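Local coordinates for protein dihydropteridine reductase (Dictyostelium discoideum, PDB 3ORF) that catalyses the NAD(P)H-dependent reduction of quinonoid dihydropteridine, yielding tetrahydropteridines such as the tetrahydrobiopterin cofactor of aromatic amino acid hydroxylases, at residues 45-50 against 222-227; 80-85 against 131-136; 113-118 against 155-160; 146-151 against 164-169. All blocks are in the same frame, centred on the assembly; numbering follows the deposited sequence.

All four contacts belong to one alpha-beta-alpha sandwich and illustrate how a Rossmann fold divides its labour. Interaction 1 closes the longest loop, and the other three are nested inside it along the chain; interaction 2 closes before interaction 4 opens, whereas interaction 3 alternates with both. Interactions 2 and 3 draw on different parts of helix 108-133, their centres about 29 Å apart. Interactions 3 and 4 share helix 156-172, lie about 12 Å apart between centres, and touch where A148 CB packs 3.8 Å from G159 O. Interactions 1 and 2 thus join helix ends away from the predicted active site, 3 and 4 lie at or near the NAD site, and 2, 3 and 4 all touch the second subunit.

Interaction 1: 45-50 against 222-227; sequences KSWNTI and EWSTNS
The junction where helix 33-44 hands over to strand 48-53 in the Rossmann fold is covered by the last turn of helix 213-225, with W47 reaching across to S224 and T225. The indole does all the work from its side. Its six-membered ring leads, and CH2 lies 3.8 Å from S224 CB, while the neighbouring CZ2 is 4.1 Å from the methyl CG2 of T225. S224 CB and T225 CG2 both come at the indole obliquely, and the contact is purely van der Waals. With CG of W47 opposite its own carbonyl carbon (chi1 -80°), the indole is directed toward helix 213-225, and its size spans the gap; the closest CA atoms, those of W47 and S224, remain 10.6 Å apart.

The serine and threonine turn carbon to the tryptophan and keep their hydroxyls for other duties. S224 OG is hydrogen-bonded to L220 O and to T90 OG1, and T225 OG1 is bonded to F221 O one turn back, so the polar ends are satisfied without the indole. Around the ring, F42 meets W47 edge-to-face and the ring of F221 meets it with planes at about 70°, completing an aromatic cluster between the two helices.

The backbone sets the ring's starting point. S46, with positive phi, is the C-prime residue of a Schellman motif that ends helix 33-44, W47 N bonding back to F42 O. From there N48 and I50 pair with strand 24-28, the helix-to-strand return of the first beta-alpha-beta unit of a dinucleotide-binding Rossmann fold.

Interaction 2: 80-85 against 131-136; sequences KINSKS and AKLLNQ
Two neighbouring helices of the Rossmann sandwich, 71-82 and 108-133, come together at their C-terminal ends, where I81 and N82 meet L133. The nearest CA atoms, those of N82 and L133, are 7.3 Å apart. The two methyls of L133 share the contact unequally. CD1 lies 3.6 Å from I81 CG2 and 3.9 Å from I81 CD1, so it rests against both branches of the isoleucine, whose side chain runs at about a right angle to that of the leucine. The second methyl, CD2, lies between I81 CG2, at 4.1 Å, and N82 OD1, at 3.5 Å, the latter a van der Waals contact of a methyl with an amide oxygen.

The isoleucine presents its branches this way because CG2 stands opposite the backbone N (chi1 -70°, measured to CG1), which turns that methyl toward the leucine. F64 and I86 also pack on I81, and I78 adds to the cover of L133.

Both segments then leave their helices. S85, with positive phi, closes a Schellman motif at the end of helix 71-82, and S83 OG binds K80 O at 3.2 Å from above the carbonyl plane. On the other side L133 and N135 pair through their backbones with V88 at the start of strand 88-93.

Between the segments themselves the pairing is methyl against methyl, plus one methyl against an amide oxygen, without a hydrogen bond or charge pair; its specificity probably rests mainly on shape, while beside it K132 O is bonded by K87 NZ and N135 ND2 by D89 OD2.

Interaction 3: 113-118 against 155-160; sequences KGMIDM and MIAYGA. With NAD (nicotinamide-adenine-dinucleotide), chain E.
A methionine sulfur set at the edge of the predicted catalytic tyrosine is the striking feature here: M115 SD lies 5.3 Å from the centroid of the Y158 ring and 81° off its normal, a Met-aromatic contact close to the ring plane. The two helices come near each other, the CA atoms of M115 and Y158 being 5.7 Å apart. The first torsion of M115 (chi1 -68°) puts its CG 3.6 Å from Y158 N, and the bend at chi2 (-59°) carries SD to 3.9 Å from Y158 CB. The same CG also packs 3.8 Å from the methyl CB of A157. The tyrosine is thus flanked at its root by the methionine, and W98 meets its ring edge-to-face.

Its far end faces the cofactor. Y158 OH is 3.1 Å from C5N of NAD, close to the nicotinamide ring, whereas the adenine lies by the other helix: N6A donates to D117 O over 3.0 Å, and M118 CG is beside N7A. Helix 108-133, which makes a wider pi-type turn at 116-118, therefore touches one end of the dinucleotide and packs against the tyrosine that lies at the other.

Y158 opens the YxxxK sequence near the start of helix 156-172, its hydroxyl beside the nicotinamide, as in the active sites of short-chain dehydrogenases/reductases.

Interaction 4: 146-151 against 164-169; sequences SAALNR and ATHHII
The loop turns through a short 3-10 segment, with L149 N bonded to S146 O and N150 N to A147 O, and so brings A148 alongside helix 156-172, its CA 8.6 Å from that of H166. From the helix, the imidazole carbon CE1 makes the closest contacts. H166 CE1 lies 3.6 Å from the methyl CB of A148 and 3.9 Å from L149 CD2, each approaching the ring obliquely. L149 arrives crosswise, its side chain at about a right angle to that of H166, and the same CD2 is 4.0 Å from H166 ND1. With CG of H166 opposite its carbonyl carbon (chi1 -66°), the ring projects from the helix toward the loop.

What fixes the ring's rotation is its other nitrogen: NE2 is hydrogen-bonded to the backbone N of A145, just ahead of the loop segment. Since an amide N-H can only donate, NE2 is probably unprotonated, which would favour a neutral imidazole with its proton on ND1. A145 in turn packs on Y158, which probably places H166 in the second shell of the predicted active site.

At the dimer interface R151 forms a salt bridge with D171 of the second subunit. The loop after strand 138-143 borders the predicted active-site tyrosine, the side chains of A148 and Y158 being about 6 Å apart; in short-chain dehydrogenases/reductases the corresponding loop commonly lines the active site.

Interaction 1: 45-50 against 222-227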
# COMPACT_ATOMS: atom_id res chain seq x y z
N LYS A 45 -34.50 3.45 3.92
CA LYS A 45 -34.81 4.70 3.22
C LYS A 45 -35.26 4.37 1.79
O LYS A 45 -35.29 5.22 0.90
CB LYS A 45 -33.58 5.63 3.26
CG LYS A 45 -33.23 6.11 4.69
CD LYS A 45 -34.17 7.24 5.14
CE LYS A 45 -33.76 7.79 6.49
NZ LYS A 45 -34.13 6.85 7.57
N SER A 46 -35.58 3.10 1.57
CA SER A 46 -36.09 2.60 0.30
C SER A 46 -35.11 2.62 -0.88
O SER A 46 -35.54 2.72 -2.00
CB SER A 46 -37.44 3.29 -0.06
OG SER A 46 -38.38 3.17 1.03
N TRP A 47 -33.79 2.53 -0.63
CA TRP A 47 -32.86 2.30 -1.71
C TRP A 47 -32.82 0.80 -1.96
O TRP A 47 -33.06 -0.03 -1.09
CB TRP A 47 -31.44 2.81 -1.35
CG TRP A 47 -31.24 4.31 -1.53
CD1 TRP A 47 -32.06 5.29 -1.12
CD2 TRP A 47 -30.11 4.94 -2.14
NE1 TRP A 47 -31.56 6.52 -1.47
CE2 TRP A 47 -30.35 6.34 -2.10
CE3 TRP A 47 -28.96 4.46 -2.76
CZ2 TRP A 47 -29.46 7.28 -2.63
CZ3 TRP A 47 -28.06 5.38 -3.31
CH2 TRP A 47 -28.33 6.79 -3.24
N ASN A 48 -32.47 0.45 -3.18
CA ASN A 48 -32.18 -0.90 -3.52
C ASN A 48 -30.70 -1.14 -3.09
O ASN A 48 -29.79 -0.31 -3.35
CB ASN A 48 -32.38 -0.98 -5.02
CG ASN A 48 -32.59 -2.36 -5.51
OD1 ASN A 48 -31.66 -2.98 -6.02
ND2 ASN A 48 -33.82 -2.87 -5.37
N THR A 49 -30.47 -2.25 -2.38
CA THR A 49 -29.15 -2.58 -1.83
C THR A 49 -28.51 -3.81 -2.46
O THR A 49 -29.20 -4.80 -2.72
CB THR A 49 -29.27 -2.85 -0.34
OG1 THR A 49 -30.17 -3.95 -0.13
CG2 THR A 49 -29.75 -1.62 0.38
N ILE A 50 -27.20 -3.77 -2.68
CA ILE A 50 -26.46 -4.91 -3.25
C ILE A 50 -25.20 -5.15 -2.41
O ILE A 50 -24.51 -4.17 -2.03
CB ILE A 50 -26.02 -4.65 -4.66
CG1 ILE A 50 -27.23 -4.42 -5.56
CG2 ILE A 50 -25.23 -5.80 -5.17
CD1 ILE A 50 -26.97 -3.39 -6.53
N GLU A 222 -26.67 11.00 3.92
CA GLU A 222 -26.65 12.46 3.67
C GLU A 222 -25.80 12.81 2.43
O GLU A 222 -26.23 13.60 1.60
CB GLU A 222 -26.24 13.24 4.94
CG GLU A 222 -25.94 14.76 4.79
CD GLU A 222 -25.24 15.43 6.04
OE1 GLU A 222 -24.59 14.73 6.89
OE2 GLU A 222 -25.30 16.68 6.15
N TRP A 223 -24.61 12.23 2.28
CA TRP A 223 -23.81 12.52 1.11
C TRP A 223 -24.44 11.95 -0.17
O TRP A 223 -24.27 12.51 -1.21
CB TRP A 223 -22.38 11.99 1.22
CG TRP A 223 -21.46 12.63 2.28
CD1 TRP A 223 -21.51 13.88 2.82
CD2 TRP A 223 -20.33 11.97 2.90
NE1 TRP A 223 -20.48 14.05 3.75
CE2 TRP A 223 -19.74 12.90 3.79
CE3 TRP A 223 -19.74 10.70 2.75
CZ2 TRP A 223 -18.64 12.58 4.57
CZ3 TRP A 223 -18.60 10.39 3.53
CH2 TRP A 223 -18.08 11.31 4.42
N SER A 224 -25.11 10.81 -0.07
CA SER A 224 -25.78 10.15 -1.22
C SER A 224 -26.98 10.92 -1.82
O SER A 224 -27.23 10.78 -3.01
CB SER A 224 -26.26 8.79 -0.81
OG SER A 224 -25.11 8.05 -0.50
N THR A 225 -27.65 11.73 -1.01
CA THR A 225 -28.90 12.39 -1.36
C THR A 225 -28.79 13.91 -1.44
O THR A 225 -29.62 14.53 -2.05
CB THR A 225 -29.99 12.05 -0.37
OG1 THR A 225 -29.52 12.32 0.95
CG2 THR A 225 -30.36 10.58 -0.45
N ASN A 226 -27.74 14.49 -0.85
CA ASN A 226 -27.51 15.93 -0.86
C ASN A 226 -26.07 16.25 -1.31
O ASN A 226 -25.10 16.44 -0.53
CB ASN A 226 -27.80 16.48 0.52
CG ASN A 226 -27.52 17.96 0.64
OD1 ASN A 226 -27.25 18.65 -0.34
ND2 ASN A 226 -27.58 18.46 1.88
N SER A 227 -25.93 16.27 -2.62
CA SER A 227 -24.61 16.36 -3.22
C SER A 227 -23.85 17.63 -2.75
O SER A 227 -22.63 17.66 -2.74
CB SER A 227 -24.75 16.26 -4.74
OG SER A 227 -25.38 17.44 -5.22

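Interaction 2: 80-85 against 131-136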
# COMPACT_ATOMS: atom_id res chain seq x y z
N LYS A 80 -21.53 -10.23 -13.71
CA LYS A 80 -22.86 -10.65 -13.24
C LYS A 80 -23.78 -9.49 -12.99
O LYS A 80 -24.93 -9.53 -13.40
CB LYS A 80 -22.79 -11.46 -11.95
CG LYS A 80 -22.40 -12.91 -12.08
CD LYS A 80 -22.27 -13.52 -10.67
CE LYS A 80 -21.57 -14.88 -10.70
NZ LYS A 80 -21.26 -15.33 -9.31
N ILE A 81 -23.31 -8.47 -12.30
CA ILE A 81 -24.15 -7.34 -11.91
C ILE A 81 -24.54 -6.48 -13.14
O ILE A 81 -25.64 -5.88 -13.22
CB ILE A 81 -23.39 -6.45 -10.91
CG1 ILE A 81 -23.23 -7.17 -9.56
CG2 ILE A 81 -24.09 -5.12 -10.75
CD1 ILE A 81 -22.36 -6.48 -8.57
N ASN A 82 -23.58 -6.43 -14.06
CA ASN A 82 -23.69 -5.72 -15.34
C ASN A 82 -24.78 -6.36 -16.21
O ASN A 82 -25.76 -5.69 -16.56
CB ASN A 82 -22.32 -5.78 -16.06
CG ASN A 82 -21.99 -4.52 -16.81
OD1 ASN A 82 -21.47 -3.55 -16.25
ND2 ASN A 82 -22.28 -4.53 -18.11
N SER A 83 -24.62 -7.65 -16.52
CA SER A 83 -25.66 -8.43 -17.23
C SER A 83 -27.05 -8.44 -16.55
O SER A 83 -27.98 -8.98 -17.10
CB SER A 83 -25.17 -9.87 -17.48
OG SER A 83 -25.42 -10.75 -16.37
N LYS A 84 -27.18 -7.87 -15.35
CA LYS A 84 -28.49 -7.67 -14.69
C LYS A 84 -28.97 -6.23 -14.88
O LYS A 84 -29.97 -5.82 -14.30
CB LYS A 84 -28.37 -7.97 -13.18
CG LYS A 84 -28.53 -9.42 -12.83
CD LYS A 84 -28.20 -9.68 -11.37
CE LYS A 84 -29.23 -10.58 -10.66
NZ LYS A 84 -29.53 -11.89 -11.35
N SER A 85 -28.20 -5.45 -15.64
CA SER A 85 -28.53 -4.06 -15.94
C SER A 85 -28.53 -3.02 -14.77
O SER A 85 -29.11 -1.94 -14.90
CB SER A 85 -29.85 -3.98 -16.73
OG SER A 85 -29.97 -2.72 -17.35
N ALA A 131 -15.28 2.17 -11.32
CA ALA A 131 -15.13 2.50 -12.75
C ALA A 131 -16.19 1.80 -13.63
O ALA A 131 -16.74 2.41 -14.55
CB ALA A 131 -13.76 2.13 -13.23
N LYS A 132 -16.52 0.54 -13.34
CA LYS A 132 -17.47 -0.18 -14.25
C LYS A 132 -18.94 0.08 -13.95
O LYS A 132 -19.73 0.12 -14.88
CB LYS A 132 -17.20 -1.71 -14.32
CG LYS A 132 -15.92 -2.14 -15.09
CD LYS A 132 -15.83 -1.65 -16.54
CE LYS A 132 -14.73 -2.39 -17.35
NZ LYS A 132 -13.76 -1.51 -18.07
N LEU A 133 -19.32 0.25 -12.68
CA LEU A 133 -20.74 0.25 -12.31
C LEU A 133 -21.28 1.58 -11.77
O LEU A 133 -22.53 1.72 -11.55
CB LEU A 133 -21.01 -0.82 -11.25
CG LEU A 133 -20.71 -2.30 -11.56
CD1 LEU A 133 -21.05 -3.25 -10.38
CD2 LEU A 133 -21.40 -2.78 -12.86
N LEU A 134 -20.40 2.55 -11.51
CA LEU A 134 -20.88 3.76 -10.87
C LEU A 134 -21.58 4.63 -11.92
O LEU A 134 -21.16 4.69 -13.07
CB LEU A 134 -19.72 4.51 -10.22
CG LEU A 134 -20.11 5.49 -9.12
CD1 LEU A 134 -20.74 4.72 -7.95
CD2 LEU A 134 -18.91 6.41 -8.70
N ASN A 135 -22.71 5.24 -11.53
CA ASN A 135 -23.39 6.21 -12.39
C ASN A 135 -22.64 7.53 -12.31
O ASN A 135 -21.96 7.86 -11.28
CB ASN A 135 -24.77 6.47 -11.85
CG ASN A 135 -25.82 5.46 -12.33
OD1 ASN A 135 -25.75 4.95 -13.44
ND2 ASN A 135 -26.75 5.14 -11.45
N GLN A 136 -22.76 8.30 -13.38
CA GLN A 136 -22.21 9.64 -13.40
C GLN A 136 -22.80 10.33 -12.16
O GLN A 136 -23.95 10.03 -11.80
CB GLN A 136 -22.60 10.40 -14.70
CG GLN A 136 -22.11 9.61 -15.97
CD GLN A 136 -22.23 10.38 -17.29
OE1 GLN A 136 -23.30 10.85 -17.66
NE2 GLN A 136 -21.12 10.49 -17.99

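Interaction 3: 113-118 against 155-160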
# COMPACT_ATOMS: atom_id res chain seq x y z
N LYS A 113 0.40 -10.80 4.77
CA LYS A 113 -0.52 -11.36 3.79
C LYS A 113 -2.02 -11.14 4.17
O LYS A 113 -2.83 -10.80 3.31
CB LYS A 113 -0.18 -12.82 3.47
CG LYS A 113 -1.38 -13.62 3.04
CD LYS A 113 -1.02 -15.05 2.97
CE LYS A 113 -1.55 -15.59 1.64
NZ LYS A 113 -2.78 -16.33 2.03
N GLY A 114 -2.36 -11.28 5.46
CA GLY A 114 -3.70 -10.96 5.90
C GLY A 114 -4.16 -9.55 5.52
O GLY A 114 -5.30 -9.35 5.13
N MET A 115 -3.32 -8.53 5.72
CA MET A 115 -3.76 -7.12 5.56
C MET A 115 -3.80 -6.82 4.05
O MET A 115 -4.66 -6.09 3.60
CB MET A 115 -2.83 -6.16 6.28
CG MET A 115 -2.83 -6.25 7.90
SD MET A 115 -4.48 -5.94 8.51
CE MET A 115 -5.18 -7.63 8.44
N ILE A 116 -2.85 -7.37 3.27
CA ILE A 116 -2.90 -7.19 1.83
C ILE A 116 -4.21 -7.77 1.30
O ILE A 116 -4.95 -7.09 0.62
CB ILE A 116 -1.70 -7.80 1.15
CG1 ILE A 116 -0.49 -6.89 1.37
CG2 ILE A 116 -1.98 -7.96 -0.37
CD1 ILE A 116 0.87 -7.44 0.90
N ASP A 117 -4.55 -8.98 1.67
CA ASP A 117 -5.74 -9.62 1.10
C ASP A 117 -7.06 -8.97 1.54
O ASP A 117 -8.03 -8.91 0.79
CB ASP A 117 -5.75 -11.11 1.52
CG ASP A 117 -4.65 -11.97 0.77
OD1 ASP A 117 -4.07 -11.57 -0.27
OD2 ASP A 117 -4.39 -13.09 1.24
N MET A 118 -7.13 -8.58 2.81
CA MET A 118 -8.34 -8.01 3.34
C MET A 118 -8.48 -6.52 3.01
O MET A 118 -9.58 -6.06 2.67
CB MET A 118 -8.39 -8.22 4.86
CG MET A 118 -8.90 -9.64 5.25
SD MET A 118 -9.14 -9.74 7.05
CE MET A 118 -7.71 -10.72 7.56
N MET A 155 1.91 -1.86 14.08
CA MET A 155 0.92 -2.52 13.21
C MET A 155 1.19 -2.07 11.78
O MET A 155 0.37 -1.49 11.06
CB MET A 155 -0.50 -2.17 13.62
CG MET A 155 -0.77 -0.69 13.72
SD MET A 155 -2.44 -0.31 14.33
CE MET A 155 -2.20 -0.09 16.09
N ILE A 156 2.40 -2.42 11.38
CA ILE A 156 2.99 -1.93 10.19
C ILE A 156 2.20 -2.37 8.94
O ILE A 156 2.11 -1.65 7.95
CB ILE A 156 4.46 -2.49 10.15
CG1 ILE A 156 5.30 -1.80 11.23
CG2 ILE A 156 5.10 -2.29 8.77
CD1 ILE A 156 6.76 -2.13 11.15
N ALA A 157 1.67 -3.58 8.96
CA ALA A 157 1.04 -4.08 7.75
C ALA A 157 -0.33 -3.45 7.56
O ALA A 157 -0.75 -3.04 6.42
CB ALA A 157 0.93 -5.60 7.83
N TYR A 158 -1.02 -3.28 8.66
CA TYR A 158 -2.33 -2.57 8.63
C TYR A 158 -2.08 -1.13 8.21
O TYR A 158 -2.83 -0.58 7.38
CB TYR A 158 -2.98 -2.63 10.02
CG TYR A 158 -4.26 -1.82 10.19
CD1 TYR A 158 -5.45 -2.26 9.63
CD2 TYR A 158 -4.26 -0.64 10.94
CE1 TYR A 158 -6.62 -1.59 9.81
CE2 TYR A 158 -5.48 0.11 11.12
CZ TYR A 158 -6.61 -0.39 10.57
OH TYR A 158 -7.75 0.26 10.73
N GLY A 159 -1.06 -0.48 8.80
CA GLY A 159 -0.83 0.99 8.53
C GLY A 159 -0.46 1.19 7.04
O GLY A 159 -1.01 2.05 6.33
N ALA A 160 0.44 0.33 6.54
CA ALA A 160 0.86 0.52 5.13
C ALA A 160 -0.29 0.23 4.12
O ALA A 160 -0.39 0.92 3.17
CB ALA A 160 2.07 -0.29 4.80
PA NAD E . -15.80 -7.01 9.80
O1A NAD E . -14.69 -7.98 9.96
O2A NAD E . -17.12 -7.25 10.45
O5B NAD E . -16.18 -7.02 8.20
C5B NAD E . -15.33 -6.91 7.12
C4B NAD E . -16.04 -7.63 5.96
O4B NAD E . -15.12 -7.56 4.82
C3B NAD E . -16.17 -9.14 6.28
O3B NAD E . -17.41 -9.60 5.81
C2B NAD E . -15.16 -9.82 5.37
O2B NAD E . -15.64 -11.10 4.92
C1B NAD E . -15.14 -8.83 4.19
N9A NAD E . -13.89 -8.84 3.39
C8A NAD E . -12.64 -8.95 3.90
N7A NAD E . -11.78 -8.85 2.87
C5A NAD E . -12.48 -8.71 1.70
C6A NAD E . -12.13 -8.57 0.32
N6A NAD E . -10.84 -8.64 -0.09
N1A NAD E . -13.12 -8.40 -0.60
C2A NAD E . -14.39 -8.40 -0.22
N3A NAD E . -14.74 -8.53 1.07
C4A NAD E . -13.82 -8.71 2.05
O3 NAD E . -15.17 -5.61 10.13
PN NAD E . -15.85 -4.28 10.51
O1N NAD E . -15.68 -4.23 12.00
O2N NAD E . -17.17 -4.05 9.80
O5D NAD E . -14.85 -3.15 9.92
C5D NAD E . -15.09 -2.48 8.67
C4D NAD E . -13.87 -1.63 8.28
O4D NAD E . -13.39 -0.89 9.43
C3D NAD E . -12.64 -2.38 7.76
O3D NAD E . -12.27 -1.74 6.48
C2D NAD E . -11.55 -2.12 8.80
O2D NAD E . -10.29 -2.14 8.11
C1D NAD E . -11.97 -0.68 9.16
N1N NAD E . -11.40 0.32 10.17
C2N NAD E . -11.72 0.35 11.60
C3N NAD E . -11.11 1.37 12.40
C7N NAD E . -11.36 1.54 13.93
O7N NAD E . -10.40 1.76 14.69
N7N NAD E . -12.66 1.50 14.29
C4N NAD E . -10.26 2.34 11.81
C5N NAD E . -10.00 2.32 10.44
C6N NAD E . -10.55 1.33 9.64

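Interaction 4: 146-151 against 164-169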
# COMPACT_ATOMS: atom_id res chain seq x y z
N SER A 146 -7.95 6.36 10.42
CA SER A 146 -7.33 7.54 11.03
C SER A 146 -5.90 7.29 11.50
O SER A 146 -4.99 8.15 11.37
CB SER A 146 -8.15 7.96 12.19
OG SER A 146 -7.75 9.25 12.50
N ALA A 147 -5.64 6.13 12.07
CA ALA A 147 -4.30 5.89 12.61
C ALA A 147 -3.24 5.89 11.49
O ALA A 147 -2.12 6.22 11.74
CB ALA A 147 -4.23 4.50 13.41
N ALA A 148 -3.60 5.50 10.27
CA ALA A 148 -2.64 5.52 9.15
C ALA A 148 -2.27 6.90 8.71
O ALA A 148 -1.38 7.02 7.94
CB ALA A 148 -3.16 4.74 7.96
N LEU A 149 -2.95 7.94 9.15
CA LEU A 149 -2.42 9.31 8.97
C LEU A 149 -1.04 9.50 9.63
O LEU A 149 -0.33 10.44 9.28
CB LEU A 149 -3.39 10.39 9.48
CG LEU A 149 -4.77 10.24 8.77
CD1 LEU A 149 -5.70 11.24 9.30
CD2 LEU A 149 -4.65 10.39 7.17
N ASN A 150 -0.66 8.65 10.60
CA ASN A 150 0.58 8.86 11.35
C ASN A 150 1.31 7.55 11.44
O ASN A 150 0.88 6.60 10.82
CB ASN A 150 0.26 9.35 12.78
CG ASN A 150 -0.14 10.84 12.80
OD1 ASN A 150 0.68 11.75 12.61
ND2 ASN A 150 -1.41 11.09 13.02
N ARG A 151 2.38 7.47 12.25
CA ARG A 151 3.12 6.20 12.44
C ARG A 151 2.27 5.06 13.01
O ARG A 151 1.45 5.23 13.91
CB ARG A 151 4.35 6.38 13.32
CG ARG A 151 5.29 7.51 12.84
CD ARG A 151 6.20 7.11 11.71
NE ARG A 151 5.56 6.32 10.65
CZ ARG A 151 4.81 6.79 9.63
NH1 ARG A 151 4.53 8.10 9.50
NH2 ARG A 151 4.35 5.91 8.72
N ALA A 164 -2.03 2.83 1.61
CA ALA A 164 -2.19 2.67 0.17
C ALA A 164 -3.66 2.98 -0.16
O ALA A 164 -3.96 3.56 -1.20
CB ALA A 164 -1.88 1.20 -0.23
N THR A 165 -4.57 2.53 0.70
CA THR A 165 -6.02 2.81 0.50
C THR A 165 -6.27 4.30 0.37
O THR A 165 -7.05 4.73 -0.49
CB THR A 165 -6.86 2.27 1.62
OG1 THR A 165 -6.59 0.88 1.74
CG2 THR A 165 -8.31 2.48 1.33
N HIS A 166 -5.59 5.08 1.22
CA HIS A 166 -5.80 6.54 1.21
C HIS A 166 -5.33 7.09 -0.15
O HIS A 166 -5.90 8.02 -0.68
CB HIS A 166 -4.99 7.26 2.34
CG HIS A 166 -5.48 6.90 3.73
ND1 HIS A 166 -4.75 7.18 4.87
CD2 HIS A 166 -6.63 6.31 4.15
CE1 HIS A 166 -5.41 6.73 5.93
NE2 HIS A 166 -6.54 6.18 5.52
N HIS A 167 -4.23 6.57 -0.66
CA HIS A 167 -3.64 7.11 -1.93
C HIS A 167 -4.62 6.76 -3.08
O HIS A 167 -4.81 7.54 -4.00
CB HIS A 167 -2.27 6.49 -2.12
CG HIS A 167 -1.52 7.00 -3.31
ND1 HIS A 167 -0.57 8.01 -3.21
CD2 HIS A 167 -1.54 6.61 -4.62
CE1 HIS A 167 -0.06 8.23 -4.41
NE2 HIS A 167 -0.64 7.42 -5.28
N ILE A 168 -5.27 5.60 -3.01
CA ILE A 168 -6.20 5.20 -4.08
C ILE A 168 -7.42 6.14 -4.16
O ILE A 168 -7.82 6.65 -5.22
CB ILE A 168 -6.72 3.75 -3.84
CG1 ILE A 168 -5.59 2.75 -4.09
CG2 ILE A 168 -7.90 3.42 -4.80
CD1 ILE A 168 -5.90 1.32 -3.42
N ILE A 169 -7.98 6.41 -3.00
CA ILE A 169 -8.96 7.42 -2.87
C ILE A 169 -8.58 8.71 -3.58
O ILE A 169 -9.41 9.32 -4.31
CB ILE A 169 -9.22 7.76 -1.40
CG1 ILE A 169 -9.87 6.54 -0.72
CG2 ILE A 169 -10.10 9.01 -1.32
CD1 ILE A 169 -9.74 6.64 0.90